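Local coordinates for protein 2-aminomuconate 6-semialdehyde dehydrogenase (Burkholderia cenocepacia, PDB 4U3W) that probably catalyses the NAD-dependent oxidation of 2-aminomuconate 6-semialdehyde to 2-aminomuconate, as a member of the aldehyde dehydrogenase family, at residues H26-E31 with D62-A67; F236-P241 with M259-D264; G293-S298 with A324-Q329; C308-Y313 with E407-P412. All blocks are in the same frame, centred on the assembly; numbering follows the deposited sequence.

How the contacts relate
From the N terminus, contact 1 closes the first loop, bringing the tight turn after strand 23-28 against helix 58-76. Contact 2 follows in series and joins the ends of helices 233-238 and 252-261 around strand 245-249. The two touch on the same side of the chain's centre, where H240 NE2 and D62 OD1 make a probable hydrogen bond. Contacts 3 and 4 cross, because 308-313 falls between the helices of contact 3 while its partner 407-412, in the loop before strand 413-419, comes after both; contact 4 thereby closes the longest loop. S309 OG probably bonds to the hydroxyls of S297 and S298, tying helix 287-299 to strand 309-315.

Contact 1 (H26-E31 with D62-A67); sequences HYINGE and DSAVQA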
loop_
_atom_site.group_PDB
_atom_site.type_symbol
_atom_site.label_atom_id
_atom_site.label_comp_id
_atom_site.label_asym_id
_atom_site.label_seq_id
_atom_site.Cartn_x
_atom_site.Cartn_y
_atom_site.Cartn_z
ATOM N N HIS A 26 -2.516 7.314 42.054
ATOM C CA HIS A 26 -1.852 6.671 40.945
ATOM C C HIS A 26 -2.494 5.307 40.719
ATOM O O HIS A 26 -3.142 4.762 41.619
ATOM C CB HIS A 26 -0.327 6.482 41.200
ATOM C CG HIS A 26 0.313 7.681 41.817
ATOM N ND1 HIS A 26 0.464 8.873 41.145
ATOM C CD2 HIS A 26 0.800 7.873 43.084
ATOM C CE1 HIS A 26 0.996 9.772 41.978
ATOM N NE2 HIS A 26 1.244 9.175 43.146
ATOM N N TYR A 27 -2.277 4.740 39.541
ATOM C CA TYR A 27 -2.736 3.372 39.270
ATOM C C TYR A 27 -1.543 2.598 38.772
ATOM O O TYR A 27 -1.053 2.847 37.674
ATOM C CB TYR A 27 -3.882 3.336 38.247
ATOM C CG TYR A 27 -4.423 1.922 38.001
ATOM C CD1 TYR A 27 -5.242 1.305 38.939
ATOM C CD2 TYR A 27 -4.138 1.229 36.824
ATOM C CE1 TYR A 27 -5.752 -0.010 38.728
ATOM C CE2 TYR A 27 -4.630 -0.139 36.596
ATOM C CZ TYR A 27 -5.441 -0.718 37.576
ATOM O OH TYR A 27 -5.969 -1.980 37.437
ATOM N N ILE A 28 -1.018 1.689 39.607
ATOM C CA ILE A 28 0.232 1.022 39.248
ATOM C C ILE A 28 0.153 -0.486 39.475
ATOM O O ILE A 28 -0.219 -0.928 40.569
ATOM C CB ILE A 28 1.408 1.649 40.067
ATOM C CG1 ILE A 28 1.566 3.154 39.727
ATOM C CG2 ILE A 28 2.707 0.896 39.864
ATOM C CD1 ILE A 28 2.645 3.871 40.650
ATOM N N ASN A 29 0.470 -1.269 38.447
ATOM C CA ASN A 29 0.454 -2.728 38.569
ATOM C C ASN A 29 -0.898 -3.254 39.090
ATOM O O ASN A 29 -0.948 -4.064 40.026
ATOM C CB ASN A 29 1.619 -3.226 39.485
ATOM C CG ASN A 29 2.028 -4.657 39.163
ATOM O OD1 ASN A 29 1.786 -5.146 38.047
ATOM N ND2 ASN A 29 2.709 -5.317 40.104
ATOM N N GLY A 30 -1.987 -2.735 38.539
ATOM C CA GLY A 30 -3.300 -3.266 38.845
ATOM C C GLY A 30 -3.941 -2.779 40.128
ATOM O O GLY A 30 -4.994 -3.267 40.502
ATOM N N GLU A 31 -3.375 -1.774 40.778
ATOM C CA GLU A 31 -4.057 -1.186 41.945
ATOM C C GLU A 31 -3.848 0.325 42.090
ATOM O O GLU A 31 -2.841 0.867 41.648
ATOM C CB GLU A 31 -3.574 -1.866 43.247
ATOM C CG GLU A 31 -2.094 -1.761 43.463
ATOM C CD GLU A 31 -1.589 -2.282 44.863
ATOM O OE1 GLU A 31 -2.394 -2.578 45.783
ATOM O OE2 GLU A 31 -0.359 -2.382 45.037
ATOM N N ASP A 62 9.806 5.025 38.917
ATOM C CA ASP A 62 10.588 3.859 38.525
ATOM C C ASP A 62 9.795 2.561 38.764
ATOM O O ASP A 62 9.881 1.625 37.978
ATOM C CB ASP A 62 11.939 3.833 39.289
ATOM C CG ASP A 62 12.633 2.482 39.194
ATOM O OD1 ASP A 62 13.122 2.142 38.100
ATOM O OD2 ASP A 62 12.701 1.736 40.208
ATOM N N SER A 63 9.064 2.501 39.876
ATOM C CA SER A 63 8.165 1.375 40.143
ATOM C C SER A 63 7.176 1.123 38.981
ATOM O O SER A 63 6.890 0.002 38.650
ATOM C CB SER A 63 7.376 1.599 41.435
ATOM O OG SER A 63 8.280 1.638 42.541
ATOM N N ALA A 64 6.598 2.190 38.459
ATOM C CA ALA A 64 5.590 2.069 37.408
ATOM C C ALA A 64 6.248 1.520 36.145
ATOM O O ALA A 64 5.691 0.650 35.451
ATOM C CB ALA A 64 4.945 3.418 37.173
ATOM N N VAL A 65 7.454 2.000 35.844
ATOM C CA VAL A 65 8.166 1.514 34.667
ATOM C C VAL A 65 8.529 0.024 34.798
ATOM O O VAL A 65 8.394 -0.776 33.826
ATOM C CB VAL A 65 9.442 2.363 34.422
ATOM C CG1 VAL A 65 10.203 1.827 33.202
ATOM C CG2 VAL A 65 9.028 3.831 34.196
ATOM N N GLN A 66 8.949 -0.380 36.000
ATOM C CA GLN A 66 9.320 -1.774 36.171
ATOM C C GLN A 66 8.085 -2.685 36.080
ATOM O O GLN A 66 8.217 -3.797 35.619
ATOM C CB GLN A 66 10.046 -1.997 37.518
ATOM C CG GLN A 66 11.331 -1.124 37.697
ATOM C CD GLN A 66 12.232 -1.060 36.453
ATOM O OE1 GLN A 66 12.383 -2.027 35.721
ATOM N NE2 GLN A 66 12.809 0.105 36.208
ATOM N N ALA A 67 6.933 -2.227 36.591
ATOM C CA ALA A 67 5.677 -2.985 36.497
ATOM C C ALA A 67 5.275 -3.175 35.028
ATOM O O ALA A 67 4.806 -4.252 34.630
ATOM C CB ALA A 67 4.534 -2.281 37.251
HETATM O O HOH W 1 3.677 -6.246 36.476
#
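S63 meets I28 through its backbone, the carbonyl O lying 4.4 Å from I28 CG2, while its hydroxyl is hydrogen-bonded to A59 O within the same helix. One residue on, A64 meets both branches of I28: I28 CG2 lies 4.0 Å from A64 CA, and I28 CD1 reaches A64 CB at 4.2 Å. A chi1 of -62° sets CG1 beside the backbone N and CG2 on the far side of CB from it, which divides the two branches between backbone and methyl. V65 and Q66, next along the helix, pack instead on H240. A67 closes the walk, with its methyl 3.8 Å from N29 CB and with N29 CG and OD1 also alongside it. N29 holds CG anti to its N (chi1 -155°), which lays the carboxamide beside this methyl; a water bridges the two residues, 2.7 Å from N29 OD1 and 2.9 Å from A67 O. N29 belongs to the type I' turn from I28 to E31, which joins strands 23-28 and 31-33 in a beta hairpin, and its N is bonded to N223 OD1. With no direct hydrogen bond across, the contact is carried by the isoleucine branches, the asparagine stem and two alanines, and its polar margin rests on a single water that donates to both sides.

Contact 2 (F236-P241 with M259-D264); sequences FLTRHP and MKAVAD
T238 OG1 donates a hydrogen bond to E235 O in its own helix and at the same time presses against A261, whose CB lies 3.5 Å away. A chi1 of 65° tucks this hydroxyl between the backbone N and the carbonyl carbon, which directs it at E235 O and leaves its flank against the A261 methyl. The same methyl is also touched by the aliphatic part of R239: the CG of R239 stands 3.6 Å from A261 CB. A261 is thus pinched between a hydroxyl and a methylene, and its CB points toward the other segment. The backbones come close here, with the CA atoms of R239 and A261 only 5.1 Å apart. Beyond CG the arginine bends at chi3, and its NH1 forms a salt bridge with E235. V262 adds the next contact, CG1 lying 3.4 Å from T238 O. Nothing polar is exchanged between the two segments, so the fit rests on van der Waals contact. M259 of the second subunit packs on V262, and K260 and D264 each form a salt bridge to that subunit, with its D264 and K260 respectively. The segments lie at the ends of helices 233-238 and 252-261 and the residues that follow; these helices precede and follow strand 245-249 in the mixed sheet. T238 also leans on I169 of strand 153-169 and V262 on V269 of strand 268-272.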
loop_
_atom_site.group_PDB
_atom_site.type_symbol
_atom_site.label_atom_id
_atom_site.label_comp_id
_atom_site.label_asym_id
_atom_site.label_seq_id
_atom_site.Cartn_x
_atom_site.Cartn_y
_atom_site.Cartn_z
ATOM N N PHE A 236 10.947 12.906 35.418
ATOM C CA PHE A 236 11.491 11.610 35.850
ATOM C C PHE A 236 11.192 10.517 34.825
ATOM O O PHE A 236 12.014 9.631 34.552
ATOM C CB PHE A 236 10.904 11.214 37.192
ATOM C CG PHE A 236 11.069 12.271 38.274
ATOM C CD1 PHE A 236 12.061 13.233 38.185
ATOM C CD2 PHE A 236 10.216 12.287 39.354
ATOM C CE1 PHE A 236 12.200 14.213 39.145
ATOM C CE2 PHE A 236 10.355 13.258 40.364
ATOM C CZ PHE A 236 11.356 14.240 40.256
ATOM N N LEU A 237 9.977 10.563 34.290
ATOM C CA LEU A 237 9.528 9.565 33.308
ATOM C C LEU A 237 10.404 9.607 32.048
ATOM O O LEU A 237 10.851 8.575 31.535
ATOM C CB LEU A 237 8.046 9.818 32.976
ATOM C CG LEU A 237 7.479 8.843 31.937
ATOM C CD1 LEU A 237 7.643 7.331 32.304
ATOM C CD2 LEU A 237 6.039 9.149 31.792
ATOM N N THR A 238 10.691 10.805 31.559
ATOM C CA THR A 238 11.476 10.953 30.334
ATOM C C THR A 238 12.928 10.534 30.461
ATOM O O THR A 238 13.533 10.151 29.460
ATOM C CB THR A 238 11.462 12.412 29.861
ATOM O OG1 THR A 238 12.121 13.215 30.838
ATOM C CG2 THR A 238 10.038 12.928 29.696
ATOM N N ARG A 239 13.496 10.640 31.677
ATOM C CA ARG A 239 14.877 10.264 31.883
ATOM C C ARG A 239 14.975 8.814 32.322
ATOM O O ARG A 239 16.086 8.306 32.593
ATOM C CB ARG A 239 15.530 11.177 32.928
ATOM C CG ARG A 239 15.600 12.635 32.486
ATOM C CD ARG A 239 16.352 13.476 33.516
ATOM N NE ARG A 239 16.068 12.946 34.850
ATOM C CZ ARG A 239 15.947 13.675 35.948
ATOM N NH1 ARG A 239 16.111 14.988 35.893
ATOM N NH2 ARG A 239 15.672 13.083 37.103
ATOM N N HIS A 240 13.852 8.105 32.404
ATOM C CA HIS A 240 13.999 6.730 32.910
ATOM C C HIS A 240 14.704 5.809 31.891
ATOM O O HIS A 240 14.340 5.754 30.721
ATOM C CB HIS A 240 12.672 6.120 33.274
ATOM C CG HIS A 240 12.820 4.939 34.166
ATOM N ND1 HIS A 240 13.263 3.708 33.710
ATOM C CD2 HIS A 240 12.641 4.809 35.502
ATOM C CE1 HIS A 240 13.298 2.857 34.721
ATOM N NE2 HIS A 240 12.962 3.509 35.826
ATOM N N PRO A 241 15.733 5.087 32.330
ATOM C CA PRO A 241 16.454 4.345 31.297
ATOM C C PRO A 241 15.704 3.115 30.752
ATOM O O PRO A 241 16.159 2.541 29.780
ATOM C CB PRO A 241 17.752 3.938 31.999
ATOM C CG PRO A 241 17.434 3.973 33.458
ATOM C CD PRO A 241 16.331 4.944 33.673
ATOM N N MET A 259 13.651 15.849 24.564
ATOM C CA MET A 259 14.577 15.347 23.542
ATOM C C MET A 259 16.001 15.153 24.093
ATOM O O MET A 259 16.679 14.166 23.770
ATOM C CB MET A 259 14.610 16.286 22.325
ATOM C CG MET A 259 15.351 15.683 21.131
ATOM S SD MET A 259 14.870 16.452 19.515
ATOM C CE MET A 259 15.811 15.477 18.344
ATOM N N LYS A 260 16.447 16.110 24.911
ATOM C CA LYS A 260 17.720 15.974 25.620
ATOM C C LYS A 260 17.677 14.851 26.690
ATOM O O LYS A 260 18.639 14.095 26.829
ATOM C CB LYS A 260 18.114 17.308 26.286
ATOM C CG LYS A 260 18.137 18.486 25.314
ATOM C CD LYS A 260 18.432 19.838 26.006
ATOM C CE LYS A 260 18.286 20.982 24.999
ATOM N NZ LYS A 260 18.335 22.353 25.645
ATOM N N ALA A 261 16.554 14.758 27.410
ATOM C CA ALA A 261 16.386 13.833 28.537
ATOM C C ALA A 261 16.448 12.356 28.087
ATOM O O ALA A 261 17.032 11.522 28.782
ATOM C CB ALA A 261 15.073 14.110 29.248
ATOM N N VAL A 262 15.872 12.054 26.918
ATOM C CA VAL A 262 15.924 10.693 26.376
ATOM C C VAL A 262 17.185 10.392 25.545
ATOM O O VAL A 262 17.417 9.232 25.134
ATOM C CB VAL A 262 14.694 10.395 25.463
ATOM C CG1 VAL A 262 13.387 10.784 26.163
ATOM C CG2 VAL A 262 14.834 11.118 24.111
ATOM N N ALA A 263 18.006 11.411 25.294
ATOM C CA ALA A 263 19.154 11.250 24.389
ATOM C C ALA A 263 20.119 10.104 24.784
ATOM O O ALA A 263 20.527 9.327 23.932
ATOM C CB ALA A 263 19.913 12.543 24.273
ATOM N N ASP A 264 20.475 9.994 26.061
ATOM C CA ASP A 264 21.444 8.957 26.465
ATOM C C ASP A 264 20.987 7.530 26.159
ATOM O O ASP A 264 21.811 6.662 25.856
ATOM C CB ASP A 264 21.767 9.073 27.962
ATOM C CG ASP A 264 22.712 10.212 28.262
ATOM O OD1 ASP A 264 23.409 10.660 27.326
ATOM O OD2 ASP A 264 22.766 10.648 29.433
#

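Contact 3 (G293-S298 with A324-Q329); sequences GVLRSS and AALKEQ
L326 sends its CD1 methyl onto the backbone of L295, 3.6 Å from L295 N and 4.0 Å from L295 CB, whereas its CD2 meets V294 CG1 at 4.0 Å. CB of L326 does not aim at the other helix, but with CG opposite the backbone N (chi1 -168°) the two methyls reach helix 287-299. The side chain crosses that of V294 at about a right angle, the valine branch in contact being the one set beside the carbonyl carbon. L295 uses the same kind of torsion (chi1 -166°) and crosses Q329 at a slant. Its CD1 lies 3.9 Å from Q329 CB, and its CD2 comes 3.8 Å from Q329 OE1, a contact of methyl with amide oxygen rather than a polar bond. Q329 is extended beyond CG, so CB and OE1 both meet the leucine methyls. The helix carrying V294 is also internally stitched: S298 N and S298 OG reach V294 O from opposite faces of its plane, the OG bond being 2.9 Å. The helix axes pass 10.2 Å apart at a signed angle of -57°. Both helices lie against the same sheet, V294 facing V312 and L326 facing I416. Helix 287-299 joins parallel strands 277-281 and 309-315, a beta-alpha-beta crossover in the alpha/beta catalytic domain of aldehyde dehydrogenases.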
loop_
_atom_site.group_PDB
_atom_site.type_symbol
_atom_site.label_atom_id
_atom_site.label_comp_id
_atom_site.label_asym_id
_atom_site.label_seq_id
_atom_site.Cartn_x
_atom_site.Cartn_y
_atom_site.Cartn_z
ATOM N N GLY A 293 -16.416 30.118 10.464
ATOM C CA GLY A 293 -15.286 29.176 10.568
ATOM C C GLY A 293 -14.149 29.786 11.398
ATOM O O GLY A 293 -13.504 29.093 12.208
ATOM N N VAL A 294 -13.878 31.062 11.143
ATOM C CA VAL A 294 -12.817 31.771 11.890
ATOM C C VAL A 294 -13.233 32.045 13.333
ATOM O O VAL A 294 -12.388 31.972 14.258
ATOM C CB VAL A 294 -12.440 33.073 11.134
ATOM C CG1 VAL A 294 -11.543 34.047 12.031
ATOM C CG2 VAL A 294 -11.738 32.691 9.846
ATOM N N LEU A 295 -14.525 32.300 13.568
ATOM C CA LEU A 295 -15.006 32.334 14.967
ATOM C C LEU A 295 -14.638 31.034 15.674
ATOM O O LEU A 295 -14.054 31.019 16.778
ATOM C CB LEU A 295 -16.520 32.541 15.032
ATOM C CG LEU A 295 -17.064 32.927 16.427
ATOM C CD1 LEU A 295 -16.812 34.407 16.684
ATOM C CD2 LEU A 295 -18.564 32.627 16.589
ATOM N N ARG A 296 -14.933 29.927 15.006
ATOM C CA ARG A 296 -14.640 28.597 15.535
ATOM C C ARG A 296 -13.147 28.367 15.760
ATOM O O ARG A 296 -12.722 27.874 16.822
ATOM C CB ARG A 296 -15.117 27.520 14.541
ATOM C CG ARG A 296 -16.358 26.717 14.845
ATOM C CD ARG A 296 -16.467 25.456 13.889
ATOM N NE ARG A 296 -16.019 24.225 14.564
ATOM C CZ ARG A 296 -15.137 23.329 14.099
ATOM N NH1 ARG A 296 -14.558 23.484 12.909
ATOM N NH2 ARG A 296 -14.845 22.252 14.833
ATOM N N SER A 297 -12.343 28.640 14.736
ATOM C CA SER A 297 -10.907 28.280 14.794
ATOM C C SER A 297 -10.190 29.224 15.767
ATOM O O SER A 297 -9.124 28.896 16.283
ATOM C CB SER A 297 -10.237 28.317 13.407
ATOM O OG SER A 297 -10.304 29.620 12.801
ATOM N N SER A 298 -10.776 30.382 16.048
ATOM C CA SER A 298 -10.151 31.277 17.013
ATOM C C SER A 298 -10.572 31.082 18.478
ATOM O O SER A 298 -9.744 31.306 19.389
ATOM C CB SER A 298 -10.388 32.762 16.642
ATOM O OG SER A 298 -9.923 33.029 15.314
ATOM N N ALA A 324 -15.769 43.485 10.981
ATOM C CA ALA A 324 -17.040 43.885 11.581
ATOM C C ALA A 324 -17.955 42.689 11.864
ATOM O O ALA A 324 -18.522 42.621 12.932
ATOM C CB ALA A 324 -17.775 44.918 10.660
ATOM N N ALA A 325 -18.112 41.755 10.916
ATOM C CA ALA A 325 -18.953 40.560 11.150
ATOM C C ALA A 325 -18.407 39.644 12.233
ATOM O O ALA A 325 -19.152 39.055 13.023
ATOM C CB ALA A 325 -19.119 39.739 9.856
ATOM N N LEU A 326 -17.103 39.472 12.255
ATOM C CA LEU A 326 -16.532 38.610 13.294
ATOM C C LEU A 326 -16.720 39.235 14.674
ATOM O O LEU A 326 -16.933 38.536 15.687
ATOM C CB LEU A 326 -15.050 38.368 13.030
ATOM C CG LEU A 326 -14.421 37.242 13.894
ATOM C CD1 LEU A 326 -14.888 35.834 13.434
ATOM C CD2 LEU A 326 -12.922 37.354 13.853
ATOM N N LYS A 327 -16.600 40.553 14.720
ATOM C CA LYS A 327 -16.755 41.279 15.985
ATOM C C LYS A 327 -18.150 41.016 16.563
ATOM O O LYS A 327 -18.298 40.684 17.740
ATOM C CB LYS A 327 -16.508 42.785 15.778
ATOM C CG LYS A 327 -16.790 43.644 17.014
ATOM C CD LYS A 327 -16.645 45.146 16.708
ATOM C CE LYS A 327 -16.968 45.969 17.955
ATOM N NZ LYS A 327 -16.692 47.435 17.784
ATOM N N GLU A 328 -19.169 41.178 15.727
ATOM C CA GLU A 328 -20.553 40.921 16.126
ATOM C C GLU A 328 -20.792 39.478 16.631
ATOM O O GLU A 328 -21.424 39.266 17.665
ATOM C CB GLU A 328 -21.489 41.278 14.943
ATOM C CG GLU A 328 -22.945 40.950 15.144
ATOM C CD GLU A 328 -23.802 41.360 13.948
ATOM O OE1 GLU A 328 -23.469 42.367 13.270
ATOM O OE2 GLU A 328 -24.787 40.649 13.661
ATOM N N GLN A 329 -20.269 38.467 15.947
ATOM C CA GLN A 329 -20.431 37.097 16.441
ATOM C C GLN A 329 -19.638 36.825 17.727
ATOM O O GLN A 329 -20.061 36.025 18.598
ATOM C CB GLN A 329 -20.008 36.093 15.344
ATOM C CG GLN A 329 -20.932 36.179 14.072
ATOM C CD GLN A 329 -20.748 34.995 13.119
ATOM O OE1 GLN A 329 -20.146 33.989 13.470
ATOM N NE2 GLN A 329 -21.257 35.137 11.872
#

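Contact 4 (C308-Y313 with E407-P412); sequences CSERVY and EEIFGP
E310 carries nearly the whole contact, offering both carboxylate oxygens to consecutive backbone N-H groups. I409 N bonds to OE1 of E310 over 2.9 Å and almost straight at 168°; F410 N bonds to OE2 of E310 over 2.7 Å, more bent at 140°. Each oxygen uses its syn lone pair, and the paired grip holds the carboxylate's rotation. The glutamate is extended beyond CG, which brings the group up to the loop, and I409 CB sits 3.6 Å from OE1 of E310. I409 and F410, right- and left-handed in backbone, have the form of an anion-binding nest. K276 forms a salt bridge with OE1, probably favouring the charged state of this buried acid. The looser side lies at E407, E408 and F410, partly exposed: the CB of F410 points away from E310, and E407 bonds outward to R403 and Y360. In relatives the glutamate of the EIFGP signature, here probably E408, binds the nicotinamide ribose; in this structure it bonds to G275. This loop leads from helix 403-406 into strand 413-419, whose H415 pairs with E310 and V312 of strand 309-315, while N277 on the other flank pairs with R311.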
loop_
_atom_site.group_PDB
_atom_site.type_symbol
_atom_site.label_atom_id
_atom_site.label_comp_id
_atom_site.label_asym_id
_atom_site.label_seq_id
_atom_site.Cartn_x
_atom_site.Cartn_y
_atom_site.Cartn_z
ATOM N N CYS A 308 -5.557 26.264 17.003
ATOM C CA CYS A 308 -6.323 27.524 16.836
ATOM C C CYS A 308 -5.617 28.526 15.956
ATOM O O CYS A 308 -4.394 28.525 15.847
ATOM C CB CYS A 308 -6.647 28.190 18.201
ATOM S SG CYS A 308 -8.035 27.348 18.987
ATOM N N SER A 309 -6.420 29.359 15.284
ATOM C CA SER A 309 -5.905 30.381 14.414
ATOM C C SER A 309 -5.701 31.670 15.211
ATOM O O SER A 309 -6.668 32.369 15.502
ATOM C CB SER A 309 -6.880 30.640 13.233
ATOM O OG SER A 309 -8.143 31.081 13.735
ATOM N N GLU A 310 -4.448 32.014 15.525
ATOM C CA GLU A 310 -4.180 33.271 16.201
ATOM C C GLU A 310 -3.760 34.362 15.216
ATOM O O GLU A 310 -3.730 35.521 15.606
ATOM C CB GLU A 310 -3.100 33.076 17.315
ATOM C CG GLU A 310 -3.686 32.229 18.449
ATOM C CD GLU A 310 -2.768 32.137 19.719
ATOM O OE1 GLU A 310 -1.610 32.617 19.683
ATOM O OE2 GLU A 310 -3.241 31.602 20.738
ATOM N N ARG A 311 -3.469 33.994 13.946
ATOM C CA ARG A 311 -3.233 34.967 12.858
ATOM C C ARG A 311 -4.339 34.736 11.845
ATOM O O ARG A 311 -4.696 33.581 11.551
ATOM C CB ARG A 311 -1.870 34.795 12.143
ATOM C CG ARG A 311 -0.622 34.881 13.055
ATOM C CD ARG A 311 0.658 34.693 12.247
ATOM N NE ARG A 311 0.935 33.262 11.937
ATOM C CZ ARG A 311 1.549 32.856 10.824
ATOM N NH1 ARG A 311 1.896 33.743 9.895
ATOM N NH2 ARG A 311 1.802 31.562 10.621
ATOM N N VAL A 312 -4.913 35.823 11.353
ATOM C CA VAL A 312 -5.887 35.752 10.247
ATOM C C VAL A 312 -5.451 36.733 9.156
ATOM O O VAL A 312 -5.067 37.870 9.478
ATOM C CB VAL A 312 -7.339 36.103 10.711
ATOM C CG1 VAL A 312 -8.356 35.904 9.541
ATOM C CG2 VAL A 312 -7.728 35.238 11.918
ATOM N N TYR A 313 -5.474 36.293 7.882
ATOM C CA TYR A 313 -5.193 37.190 6.761
ATOM C C TYR A 313 -6.395 37.225 5.815
ATOM O O TYR A 313 -6.821 36.196 5.334
ATOM C CB TYR A 313 -3.946 36.776 5.970
ATOM C CG TYR A 313 -2.662 36.683 6.833
ATOM C CD1 TYR A 313 -1.924 37.811 7.169
ATOM C CD2 TYR A 313 -2.217 35.455 7.283
ATOM C CE1 TYR A 313 -0.731 37.716 7.956
ATOM C CE2 TYR A 313 -1.040 35.335 8.080
ATOM C CZ TYR A 313 -0.321 36.477 8.405
ATOM O OH TYR A 313 0.796 36.282 9.148
ATOM N N GLU A 407 4.354 34.931 18.580
ATOM C CA GLU A 407 4.459 34.008 19.715
ATOM C C GLU A 407 3.113 33.356 20.061
ATOM O O GLU A 407 2.053 33.999 20.048
ATOM C CB GLU A 407 5.036 34.734 20.920
ATOM C CG GLU A 407 6.454 35.235 20.660
ATOM C CD GLU A 407 6.992 36.210 21.719
ATOM O OE1 GLU A 407 6.435 36.289 22.840
ATOM O OE2 GLU A 407 8.012 36.876 21.419
ATOM N N GLU A 408 3.143 32.055 20.337
ATOM C CA GLU A 408 1.893 31.344 20.638
ATOM C C GLU A 408 1.345 31.920 21.952
ATOM O O GLU A 408 2.067 31.947 22.937
ATOM C CB GLU A 408 2.160 29.822 20.745
ATOM C CG GLU A 408 0.958 28.987 21.189
ATOM C CD GLU A 408 1.277 27.500 21.241
ATOM O OE1 GLU A 408 2.212 27.120 21.986
ATOM O OE2 GLU A 408 0.578 26.723 20.550
ATOM N N ILE A 409 0.094 32.357 21.981
ATOM C CA ILE A 409 -0.523 32.888 23.217
ATOM C C ILE A 409 -1.383 31.834 23.935
ATOM O O ILE A 409 -1.372 31.755 25.169
ATOM C CB ILE A 409 -1.369 34.134 22.915
ATOM C CG1 ILE A 409 -0.471 35.226 22.360
ATOM C CG2 ILE A 409 -2.060 34.621 24.156
ATOM C CD1 ILE A 409 -1.265 36.480 21.745
ATOM N N PHE A 410 -2.099 31.010 23.153
ATOM C CA PHE A 410 -2.910 29.900 23.675
ATOM C C PHE A 410 -4.076 30.430 24.525
ATOM O O PHE A 410 -4.415 29.870 25.588
ATOM C CB PHE A 410 -2.023 28.897 24.473
ATOM C CG PHE A 410 -2.382 27.438 24.226
ATOM C CD1 PHE A 410 -1.965 26.793 23.053
ATOM C CD2 PHE A 410 -3.119 26.701 25.165
ATOM C CE1 PHE A 410 -2.314 25.419 22.791
ATOM C CE2 PHE A 410 -3.446 25.308 24.949
ATOM C CZ PHE A 410 -3.057 24.676 23.742
ATOM N N GLY A 411 -4.667 31.528 24.041
ATOM C CA GLY A 411 -5.878 32.145 24.569
ATOM C C GLY A 411 -6.858 32.477 23.423
ATOM O O GLY A 411 -6.552 32.167 22.256
ATOM N N PRO A 412 -8.031 33.061 23.757
ATOM C CA PRO A 412 -9.118 33.355 22.807
ATOM C C PRO A 412 -8.873 34.676 22.120
ATOM O O PRO A 412 -9.465 35.699 22.452
ATOM C CB PRO A 412 -10.380 33.425 23.691
ATOM C CG PRO A 412 -9.805 33.979 25.054
ATOM C CD PRO A 412 -8.424 33.316 25.165
#